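Local coordinates for protein lipase (Rhizopus chinensis, PDB 6A0W) that probably hydrolyses the ester bonds of triacylglycerols as a secreted fungal class 3 lipase of the alpha/beta hydrolase fold, at residues 34-37 and 38-42; 262-265 and 266-270. One frame throughout, in Å; residues are numbered along the deposited sequence.

Following the chain from its N terminus, contact 1 comes first: residues 34-42 leave edge strand 33-35 and turn at once into helix 38-53, so it closes a tight corner. Contact 2 opens far later, where residues 262-270 run off the end of strand 258-262 and double back in an irregular loop. The two follow in series, neither nesting nor crossing, yet meet in space because strands 33-35 and 258-262 are antiparallel neighbours at one edge of the central sheet. Their centres lie about 17 Å apart, and V34 CG1 packs on T263 CG2 at 3.9 Å. Together they tie this edge to a helix start after one strand and a disulfide-tied loop after the other.

Contact 1: residues 34-37 and 38-42; sequences VTAT and AAQIK. With SO4 (sulfate ion), chain B.
T37 and Q40 exchange bonds in a capping box at the start of a helix. The threonine hydroxyl accepts from the Q40 backbone, N to OG1 3.1 Å and nearly straight at 166°; chi1 of 69° tucks OG1 between its own N and carbonyl carbon, facing the first helical turn. In return, Q40 OE1 takes the T37 backbone N-H at 3.0 Å, on a lone pair in the amide plane. Threonine suits the N-cap because its short hydroxyl reaches an N-H of the first turn, which has no helical carbonyl one turn earlier to accept it; glutamine is long enough to reach back. Regular helical bonding then begins with I41 N to T37 O, 2.9 Å.

Water and sulfate engage the same amide. A water donates to Q40 OE1 and to T35 O, linking the cap to the strand, while Q40 NE2 donates at 2.9 Å to O3 of a sulfate ion that probably came from the crystallisation liquor.

The apolar part is small: I41 CG1 lies 3.9 Å from A36 CB, alanine being slim enough for the close bend. Both side chains also lean on strand 258-262, A36 on I261 and I41 on V259, so the corner seats helix 38-53 beside the strand that pairs with 33-35.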
ATOM      1  N   VAL A  34     -14.301   4.395 -14.144  1.00 38.15           N
ATOM      2  CA  VAL A  34     -14.233   3.495 -15.271  1.00 38.19           C
ATOM      3  C   VAL A  34     -13.921   2.111 -14.737  1.00 44.89           C
ATOM      4  O   VAL A  34     -13.150   1.946 -13.773  1.00 37.06           O
ATOM      5  CB  VAL A  34     -13.131   3.962 -16.255  1.00 43.95           C
ATOM      6  CG1 VAL A  34     -11.757   3.814 -15.644  1.00 51.84           C
ATOM      7  CG2 VAL A  34     -13.173   3.179 -17.543  1.00 45.95           C
ATOM      8  N   THR A  35     -14.432   1.104 -15.432  1.00 32.66           N
ATOM      9  CA  THR A  35     -14.243  -0.264 -15.034  1.00 33.11           C
ATOM     10  C   THR A  35     -12.821  -0.627 -15.421  1.00 35.22           C
ATOM     11  O   THR A  35     -12.380  -0.304 -16.510  1.00 33.11           O
ATOM     12  CB  THR A  35     -15.314  -1.172 -15.699  1.00 31.26           C
ATOM     13  OG1 THR A  35     -16.587  -0.795 -15.168  1.00 35.79           O
ATOM     14  CG2 THR A  35     -15.052  -2.629 -15.403  1.00 33.66           C
ATOM     15  N   ALA A  36     -12.097  -1.309 -14.532  1.00 29.80           N
ATOM     16  CA  ALA A  36     -10.733  -1.718 -14.846  1.00 29.28           C
ATOM     17  C   ALA A  36     -10.753  -2.817 -15.898  1.00 35.78           C
ATOM     18  O   ALA A  36     -11.556  -3.739 -15.840  1.00 34.16           O
ATOM     19  CB  ALA A  36     -10.005  -2.198 -13.588  1.00 32.48           C
ATOM     20  N   THR A  37      -9.865  -2.717 -16.866  1.00 36.07           N
ATOM     21  CA  THR A  37      -9.666  -3.812 -17.774  1.00 39.52           C
ATOM     22  C   THR A  37      -9.016  -5.012 -17.111  1.00 50.18           C
ATOM     23  O   THR A  37      -8.353  -4.899 -16.072  1.00 35.09           O
ATOM     24  CB  THR A  37      -8.759  -3.393 -18.930  1.00 44.28           C
ATOM     25  OG1 THR A  37      -7.430  -3.189 -18.430  1.00 37.54           O
ATOM     26  CG2 THR A  37      -9.322  -2.126 -19.635  1.00 42.26           C
ATOM     27  N   ALA A  38      -9.150  -6.148 -17.793  1.00 43.28           N
ATOM     28  CA  ALA A  38      -8.549  -7.390 -17.368  1.00 50.04           C
ATOM     29  C   ALA A  38      -7.066  -7.185 -17.151  1.00 45.30           C
ATOM     30  O   ALA A  38      -6.487  -7.731 -16.210  1.00 37.74           O
ATOM     31  CB  ALA A  38      -8.773  -8.477 -18.419  1.00 47.87           C
ATOM     32  N   ALA A  39      -6.433  -6.539 -18.118  1.00 39.42           N
ATOM     33  CA  ALA A  39      -4.988  -6.272 -18.033  1.00 42.51           C
ATOM     34  C   ALA A  39      -4.599  -5.463 -16.774  1.00 36.57           C
ATOM     35  O   ALA A  39      -3.612  -5.799 -16.143  1.00 37.20           O
ATOM     36  CB  ALA A  39      -4.498  -5.547 -19.280  1.00 44.23           C
ATOM     37  N   GLN A  40      -5.348  -4.401 -16.466  1.00 31.88           N
ATOM     38  CA  GLN A  40      -5.125  -3.585 -15.268  1.00 32.65           C
ATOM     39  C   GLN A  40      -5.334  -4.390 -13.998  1.00 37.55           C
ATOM     40  O   GLN A  40      -4.471  -4.403 -13.127  1.00 32.67           O
ATOM     41  CB  GLN A  40      -6.034  -2.362 -15.242  1.00 32.16           C
ATOM     42  CG  GLN A  40      -5.708  -1.321 -16.302  1.00 34.08           C
ATOM     43  CD  GLN A  40      -6.746  -0.228 -16.392  1.00 41.59           C
ATOM     44  OE1 GLN A  40      -7.942  -0.485 -16.533  1.00 36.49           O
ATOM     45  NE2 GLN A  40      -6.296   1.014 -16.225  1.00 42.74           N
ATOM     46  N   ILE A  41      -6.386  -5.202 -13.977  1.00 34.17           N
ATOM     47  CA  ILE A  41      -6.647  -6.093 -12.839  1.00 33.34           C
ATOM     48  C   ILE A  41      -5.483  -7.057 -12.646  1.00 33.70           C
ATOM     49  O   ILE A  41      -5.058  -7.330 -11.521  1.00 33.91           O
ATOM     50  CB  ILE A  41      -8.006  -6.847 -12.999  1.00 31.84           C
ATOM     51  CG1 ILE A  41      -9.168  -5.881 -12.806  1.00 34.54           C
ATOM     52  CG2 ILE A  41      -8.151  -8.030 -12.042  1.00 29.64           C
ATOM     53  CD1 ILE A  41     -10.474  -6.422 -13.336  1.00 40.23           C
ATOM     54  N   LYS A  42      -5.015  -7.644 -13.728  1.00 32.43           N
ATOM     55  CA  LYS A  42      -3.885  -8.542 -13.618  1.00 33.26           C
ATOM     56  C   LYS A  42      -2.664  -7.861 -12.990  1.00 36.22           C
ATOM     57  O   LYS A  42      -1.900  -8.457 -12.228  1.00 32.35           O
ATOM     58  CB  LYS A  42      -3.519  -9.065 -14.993  1.00 40.70           C
ATOM     59  CG  LYS A  42      -2.497 -10.184 -14.973  1.00 48.97           C
ATOM     60  CD  LYS A  42      -2.357 -10.763 -16.372  1.00 62.55           C
ATOM     61  CE  LYS A  42      -2.113 -12.261 -16.342  1.00 73.89           C
ATOM     62  NZ  LYS A  42      -0.703 -12.562 -16.705  1.00 86.24           N
TER
HETATM   63  S   SO4 B 401      -2.730   2.194 -15.469  1.00 52.43           S
HETATM   64  O1  SO4 B 401      -3.077   2.341 -14.063  1.00 57.82           O
HETATM   65  O2  SO4 B 401      -2.322   0.827 -15.767  1.00 57.84           O
HETATM   66  O3  SO4 B 401      -3.896   2.561 -16.265  1.00 67.24           O
HETATM   67  O4  SO4 B 401      -1.637   3.095 -15.799  1.00 63.59           O
HETATM   68  O   HOH W   1     -10.022   1.027 -17.054  1.00 38.75           O

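Contact 2: residues 262-265 and 266-270; sequences CTSN and IETKQ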
ATOM      1  N   CYS A 262     -11.769   4.897  -9.800  1.00 27.77           N
ATOM      2  CA  CYS A 262     -12.057   6.305  -9.683  1.00 33.47           C
ATOM      3  C   CYS A 262     -10.788   7.055 -10.087  1.00 37.13           C
ATOM      4  O   CYS A 262      -9.841   7.136  -9.306  1.00 34.30           O
ATOM      5  CB  CYS A 262     -12.516   6.668  -8.269  1.00 36.23           C
ATOM      6  SG  CYS A 262     -14.200   6.111  -7.841  1.00 45.22           S
ATOM      7  N   THR A 263     -10.782   7.599 -11.307  1.00 33.33           N
ATOM      8  CA  THR A 263      -9.560   8.046 -11.964  1.00 31.75           C
ATOM      9  C   THR A 263      -8.986   9.341 -11.371  1.00 28.91           C
ATOM     10  O   THR A 263      -7.875   9.713 -11.683  1.00 32.41           O
ATOM     11  CB  THR A 263      -9.798   8.324 -13.467  1.00 33.88           C
ATOM     12  OG1 THR A 263     -10.922   9.207 -13.580  1.00 31.50           O
ATOM     13  CG2 THR A 263     -10.041   7.029 -14.209  1.00 37.41           C
ATOM     14  N   SER A 264      -9.770  10.063 -10.599  1.00 30.24           N
ATOM     15  CA  SER A 264      -9.290  11.263  -9.935  1.00 36.41           C
ATOM     16  C   SER A 264      -8.150  10.951  -8.955  1.00 35.16           C
ATOM     17  O   SER A 264      -8.140   9.879  -8.357  1.00 28.15           O
ATOM     18  CB  SER A 264     -10.481  11.889  -9.186  1.00 42.54           C
ATOM     19  OG  SER A 264     -10.085  12.808  -8.155  1.00 51.37           O
ATOM     20  N   ASN A 265      -7.269  11.917  -8.692  1.00 30.14           N
ATOM     21  CA  ASN A 265      -6.085  11.674  -7.857  1.00 33.07           C
ATOM     22  C   ASN A 265      -6.228  12.195  -6.400  1.00 33.69           C
ATOM     23  O   ASN A 265      -5.249  12.318  -5.659  1.00 28.75           O
ATOM     24  CB  ASN A 265      -4.824  12.225  -8.533  1.00 31.15           C
ATOM     25  CG  ASN A 265      -4.862  13.747  -8.721  1.00 31.64           C
ATOM     26  OD1 ASN A 265      -5.824  14.427  -8.331  1.00 28.39           O
ATOM     27  ND2 ASN A 265      -3.802  14.279  -9.304  1.00 30.05           N
ATOM     28  N   ILE A 266      -7.454  12.563  -6.046  1.00 31.28           N
ATOM     29  CA  ILE A 266      -7.850  12.900  -4.693  1.00 33.54           C
ATOM     30  C   ILE A 266      -9.091  12.102  -4.398  1.00 40.32           C
ATOM     31  O   ILE A 266      -9.937  11.895  -5.275  1.00 33.37           O
ATOM     32  CB  ILE A 266      -8.167  14.389  -4.537  1.00 40.09           C
ATOM     33  CG1 ILE A 266      -6.889  15.206  -4.698  1.00 39.25           C
ATOM     34  CG2 ILE A 266      -8.797  14.696  -3.172  1.00 37.21           C
ATOM     35  CD1 ILE A 266      -5.906  15.084  -3.561  1.00 44.14           C
ATOM     36  N   GLU A 267      -9.147  11.518  -3.209  1.00 35.75           N
ATOM     37  CA  GLU A 267     -10.202  10.558  -2.943  1.00 32.17           C
ATOM     38  C   GLU A 267     -11.583  11.138  -3.251  1.00 35.81           C
ATOM     39  O   GLU A 267     -11.880  12.255  -2.865  1.00 36.77           O
ATOM     40  CB  GLU A 267     -10.166  10.069  -1.499  1.00 32.48           C
ATOM     41  CG  GLU A 267     -10.208  11.111  -0.395  1.00 30.71           C
ATOM     42  CD  GLU A 267     -10.082  10.446   0.972  1.00 28.09           C
ATOM     43  OE1 GLU A 267     -11.030   9.741   1.326  1.00 33.04           O
ATOM     44  OE2 GLU A 267      -9.111  10.720   1.711  1.00 31.14           O
ATOM     45  N   THR A 268     -12.480  10.279  -3.713  1.00 32.14           N
ATOM     46  CA  THR A 268     -13.848  10.688  -4.129  1.00 37.40           C
ATOM     47  C   THR A 268     -14.905   9.944  -3.325  1.00 39.67           C
ATOM     48  O   THR A 268     -14.609   9.007  -2.572  1.00 36.68           O
ATOM     49  CB  THR A 268     -14.118  10.278  -5.606  1.00 37.12           C
ATOM     50  OG1 THR A 268     -14.163   8.842  -5.713  1.00 40.30           O
ATOM     51  CG2 THR A 268     -12.986  10.801  -6.535  1.00 40.02           C
ATOM     52  N   LYS A 269     -16.149  10.321  -3.566  1.00 37.88           N
ATOM     53  CA  LYS A 269     -17.300   9.728  -2.902  1.00 40.82           C
ATOM     54  C   LYS A 269     -17.790   8.510  -3.639  1.00 33.35           C
ATOM     55  O   LYS A 269     -18.573   7.735  -3.102  1.00 39.07           O
ATOM     56  CB  LYS A 269     -18.435  10.757  -2.801  1.00 55.08           C
ATOM     57  CG  LYS A 269     -18.147  11.909  -1.849  1.00 62.84           C
ATOM     58  CD  LYS A 269     -19.266  12.047  -0.815  1.00 99.20           C
ATOM     59  CE  LYS A 269     -18.892  12.939   0.364  1.00107.85           C
ATOM     60  NZ  LYS A 269     -18.082  12.211   1.381  1.00120.27           N
ATOM     61  N   GLN A 270     -17.233   8.254  -4.817  1.00 36.97           N
ATOM     62  CA  GLN A 270     -17.825   7.282  -5.715  1.00 42.14           C
ATOM     63  C   GLN A 270     -17.268   5.877  -5.621  1.00 41.59           C
ATOM     64  O   GLN A 270     -17.899   4.965  -6.126  1.00 36.50           O
ATOM     65  CB  GLN A 270     -17.798   7.753  -7.172  1.00 46.41           C
ATOM     66  CG  GLN A 270     -18.401   9.149  -7.399  1.00 55.96           C
ATOM     67  CD  GLN A 270     -17.313  10.158  -7.690  1.00 64.40           C
ATOM     68  OE1 GLN A 270     -16.417   9.889  -8.504  1.00 82.90           O
ATOM     69  NE2 GLN A 270     -17.303  11.261  -6.946  1.00 72.70           N
TER
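C262 and T268 meet on the inner side of a loop that doubles back, its two halves running in nearly opposite directions. C262 SG lies 3.5 Å from T268 OG1, and Q270 CB lies 4.0 Å from that C262 sulfur, although Q270 as a whole is exposed. C262 is buried here and joined to C271 by a disulfide. Next to it, S264 CB rests 3.8 Å from T268 CG2, so threonine serves twice, methyl against serine and hydroxyl beside sulfur. T268 OG1 accepts from Q270 N at 3.3 Å, forming an ST turn; chi1 of 67° places OG1 between its own N and carbonyl carbon, within reach of Q270 N.

At the bend, S264 OG donates to I266 O across 3.0 Å, in the carbonyl plane and on a lone pair. With chi1 at 161°, OG swings away from its own N to reach that carbonyl, and serine is small enough to do so within the turn.

The looser side is at N265, exposed and turned outward, with D217 beside it. I266 and E267 turn to other parts of the fold: I266 packs on Y214 and L244, while E267 forms a salt bridge with R206 and accepts a hydrogen bond from H245 N. The chemistry implies a loop shaped by hydroxyl-to-backbone bonds and secured covalently by its disulfide.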